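Local coordinates for protein Asp/Glu-specific dipeptidyl-peptidase (Flavobacterium psychrophilum, PDB 5JXF) that removes dipeptides from the N-terminus of oligopeptides as a serine peptidase, strictly requiring aspartate or glutamate at the P1 position, at residues 226-231 with 341-346. Sequence-based numbering, arbitrary orientation.
Sequences TDNWVW and VANYWK. With ARG (arginine), chain E; ASP (aspartic acid), chain F.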
loop_
_atom_site.group_PDB
_atom_site.type_symbol
_atom_site.label_atom_id
_atom_site.label_comp_id
_atom_site.label_asym_id
_atom_site.label_seq_id
_atom_site.Cartn_x
_atom_site.Cartn_y
_atom_site.Cartn_z
ATOM N N THR A 226 6.846 -9.268 2.240
ATOM C CA THR A 226 6.047 -8.064 2.027
ATOM C C THR A 226 6.017 -7.693 0.546
ATOM O O THR A 226 4.949 -7.501 -0.024
ATOM C CB THR A 226 6.582 -6.872 2.855
ATOM O OG1 THR A 226 6.489 -7.205 4.244
ATOM C CG2 THR A 226 5.768 -5.612 2.573
ATOM N N ASP A 227 7.190 -7.653 -0.081
ATOM C CA ASP A 227 7.310 -7.301 -1.493
ATOM C C ASP A 227 7.175 -8.468 -2.501
ATOM O O ASP A 227 7.196 -8.245 -3.711
ATOM C CB ASP A 227 8.656 -6.609 -1.722
ATOM C CG ASP A 227 8.641 -5.147 -1.265
ATOM O OD1 ASP A 227 7.674 -4.778 -0.585
ATOM O OD2 ASP A 227 9.590 -4.389 -1.572
ATOM N N ASN A 228 7.069 -9.698 -2.020
ATOM C CA ASN A 228 6.880 -10.842 -2.932
ATOM C C ASN A 228 5.596 -10.680 -3.742
ATOM O O ASN A 228 4.563 -10.284 -3.196
ATOM C CB ASN A 228 6.838 -12.144 -2.150
ATOM C CG ASN A 228 7.045 -13.381 -3.046
ATOM O OD1 ASN A 228 7.675 -13.307 -4.111
ATOM N ND2 ASN A 228 6.503 -14.504 -2.616
ATOM N N TRP A 229 5.674 -10.969 -5.042
ATOM C CA TRP A 229 4.560 -10.772 -5.993
ATOM C C TRP A 229 4.103 -9.307 -6.119
ATOM O O TRP A 229 2.998 -9.057 -6.561
ATOM C CB TRP A 229 3.333 -11.619 -5.629
ATOM C CG TRP A 229 3.610 -13.066 -5.454
ATOM C CD1 TRP A 229 3.767 -13.730 -4.275
ATOM C CD2 TRP A 229 3.757 -14.041 -6.488
ATOM N NE1 TRP A 229 4.004 -15.059 -4.508
ATOM C CE2 TRP A 229 3.999 -15.280 -5.858
ATOM C CE3 TRP A 229 3.700 -13.989 -7.885
ATOM C CZ2 TRP A 229 4.210 -16.464 -6.583
ATOM C CZ3 TRP A 229 3.898 -15.175 -8.609
ATOM C CH2 TRP A 229 4.145 -16.393 -7.952
ATOM N N VAL A 230 4.951 -8.355 -5.754
ATOM C CA VAL A 230 4.539 -6.947 -5.717
ATOM C C VAL A 230 5.405 -6.044 -6.602
ATOM O O VAL A 230 6.628 -6.149 -6.594
ATOM C CB VAL A 230 4.579 -6.398 -4.272
ATOM C CG1 VAL A 230 4.551 -4.878 -4.281
ATOM C CG2 VAL A 230 3.412 -6.950 -3.437
ATOM N N TRP A 231 4.753 -5.211 -7.407
ATOM C CA TRP A 231 5.386 -4.091 -8.088
ATOM C C TRP A 231 4.853 -2.771 -7.460
ATOM O O TRP A 231 3.678 -2.699 -7.099
ATOM C CB TRP A 231 5.073 -4.112 -9.580
ATOM C CG TRP A 231 5.714 -2.984 -10.326
ATOM C CD1 TRP A 231 5.114 -1.842 -10.775
ATOM C CD2 TRP A 231 7.085 -2.898 -10.712
ATOM N NE1 TRP A 231 6.033 -1.045 -11.412
ATOM C CE2 TRP A 231 7.253 -1.669 -11.383
ATOM C CE3 TRP A 231 8.188 -3.742 -10.558
ATOM C CZ2 TRP A 231 8.481 -1.256 -11.877
ATOM C CZ3 TRP A 231 9.405 -3.326 -11.045
ATOM C CH2 TRP A 231 9.542 -2.098 -11.703
ATOM N N VAL A 341 7.197 -22.428 1.008
ATOM C CA VAL A 341 5.834 -22.429 1.540
ATOM C C VAL A 341 5.159 -21.068 1.422
ATOM O O VAL A 341 4.020 -20.976 0.954
ATOM C CB VAL A 341 5.816 -22.875 3.024
ATOM C CG1 VAL A 341 4.462 -22.591 3.663
ATOM C CG2 VAL A 341 6.153 -24.363 3.129
ATOM N N ALA A 342 5.880 -20.023 1.833
ATOM C CA ALA A 342 5.372 -18.645 1.861
ATOM C C ALA A 342 5.015 -18.104 0.472
ATOM O O ALA A 342 4.032 -17.390 0.301
ATOM C CB ALA A 342 6.404 -17.725 2.533
ATOM N N ASN A 343 5.823 -18.456 -0.514
ATOM C CA ASN A 343 5.637 -18.007 -1.885
ATOM C C ASN A 343 4.282 -18.390 -2.481
ATOM O O ASN A 343 3.594 -17.554 -3.064
ATOM C CB ASN A 343 6.754 -18.570 -2.765
ATOM C CG ASN A 343 6.782 -17.931 -4.130
ATOM O OD1 ASN A 343 6.701 -16.703 -4.259
ATOM N ND2 ASN A 343 6.884 -18.761 -5.168
ATOM N N TYR A 344 3.897 -19.657 -2.338
ATOM C CA TYR A 344 2.591 -20.096 -2.827
ATOM C C TYR A 344 1.429 -19.637 -1.931
ATOM O O TYR A 344 0.321 -19.398 -2.418
ATOM C CB TYR A 344 2.575 -21.620 -2.986
ATOM C CG TYR A 344 3.332 -22.041 -4.216
ATOM C CD1 TYR A 344 2.778 -21.866 -5.476
ATOM C CD2 TYR A 344 4.614 -22.549 -4.126
ATOM C CE1 TYR A 344 3.458 -22.225 -6.618
ATOM C CE2 TYR A 344 5.312 -22.913 -5.273
ATOM C CZ TYR A 344 4.721 -22.750 -6.515
ATOM O OH TYR A 344 5.390 -23.102 -7.663
ATOM N N TRP A 345 1.681 -19.515 -0.631
ATOM C CA TRP A 345 0.667 -18.996 0.283
ATOM C C TRP A 345 0.198 -17.627 -0.181
ATOM O O TRP A 345 -1.005 -17.360 -0.277
ATOM C CB TRP A 345 1.199 -18.901 1.708
ATOM C CG TRP A 345 0.392 -17.953 2.555
ATOM C CD1 TRP A 345 -0.839 -18.190 3.122
ATOM C CD2 TRP A 345 0.746 -16.606 2.921
ATOM N NE1 TRP A 345 -1.262 -17.074 3.815
ATOM C CE2 TRP A 345 -0.309 -16.093 3.711
ATOM C CE3 TRP A 345 1.853 -15.788 2.660
ATOM C CZ2 TRP A 345 -0.290 -14.797 4.240
ATOM C CZ3 TRP A 345 1.872 -14.502 3.191
ATOM C CH2 TRP A 345 0.807 -14.020 3.970
ATOM N N LYS A 346 1.155 -16.764 -0.494
ATOM C CA LYS A 346 0.787 -15.444 -0.965
ATOM C C LYS A 346 0.281 -15.487 -2.397
ATOM O O LYS A 346 -0.643 -14.743 -2.726
ATOM C CB LYS A 346 1.951 -14.465 -0.859
ATOM C CG LYS A 346 1.510 -13.012 -1.023
ATOM C CD LYS A 346 2.675 -12.054 -0.906
ATOM C CE LYS A 346 2.199 -10.588 -0.699
ATOM N NZ LYS A 346 3.385 -9.634 -0.827
HETATM N N ARG E . 7.677 -14.825 -6.115
HETATM C CA ARG E . 8.855 -15.453 -6.695
HETATM C C ARG E . 8.397 -16.612 -7.588
HETATM O O ARG E . 7.699 -17.509 -7.126
HETATM C CB ARG E . 9.811 -15.938 -5.598
HETATM C CG ARG E . 10.424 -14.815 -4.748
HETATM C CD ARG E . 11.289 -15.369 -3.614
HETATM N NE ARG E . 10.526 -16.245 -2.729
HETATM C CZ ARG E . 9.894 -15.836 -1.625
HETATM N NH1 ARG E . 9.942 -14.555 -1.258
HETATM N NH2 ARG E . 9.217 -16.708 -0.879
HETATM N N ASP F . 8.760 -16.574 -8.867
HETATM C CA ASP F . 8.300 -17.578 -9.833
HETATM C C ASP F . 9.266 -18.727 -10.060
HETATM O O ASP F . 9.494 -19.145 -11.199
HETATM C CB ASP F . 7.974 -16.909 -11.180
HETATM C CG ASP F . 6.558 -16.348 -11.239
HETATM O OD1 ASP F . 5.704 -16.806 -10.460
HETATM O OD2 ASP F . 6.291 -15.457 -12.076
#
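Asn-228 and Asn-343 clasp the N-terminal amino group of the bound Arg-Asp dipeptide while bonding to each other, an example of a pocket whose walls are joined by the groups that hold the ligand. ARG N donates to Asn-343 OD1 at 2.8 Å and also to OD1 of Asn-228. Asn-228 ND2 reaches the same Asn-343 OD1 at 2.8 Å, nearly straight (174°) and on a lone pair in the carbonyl plane, so one oxygen takes two donors and the rotation of both amides is fixed. Asn-343 ND2 donates to ARG O at a doubtfully short distance. Trp-229 floors the site: ARG N lies 3.7 Å above its ring centre, while NE1 at the ring's edge donates to backbone Asn-343 O at 2.9 Å. With an alanine at Trp-229, that carbonyl would probably lose its indole donor and the amino group the ring beneath it. Lys-346, its CG anti to the backbone N (chi1 -166°), extends past Trp-229 CD1 to bring NZ into a 2.7 Å hydrogen bond with Asn-228 O; Asp-225 O accepts too. Asp-679 also bonds the arginine, in this S46 dipeptidyl-peptidase's pocket for the substrate N-terminus, between helix 328-357 and the loop after helix 224-227.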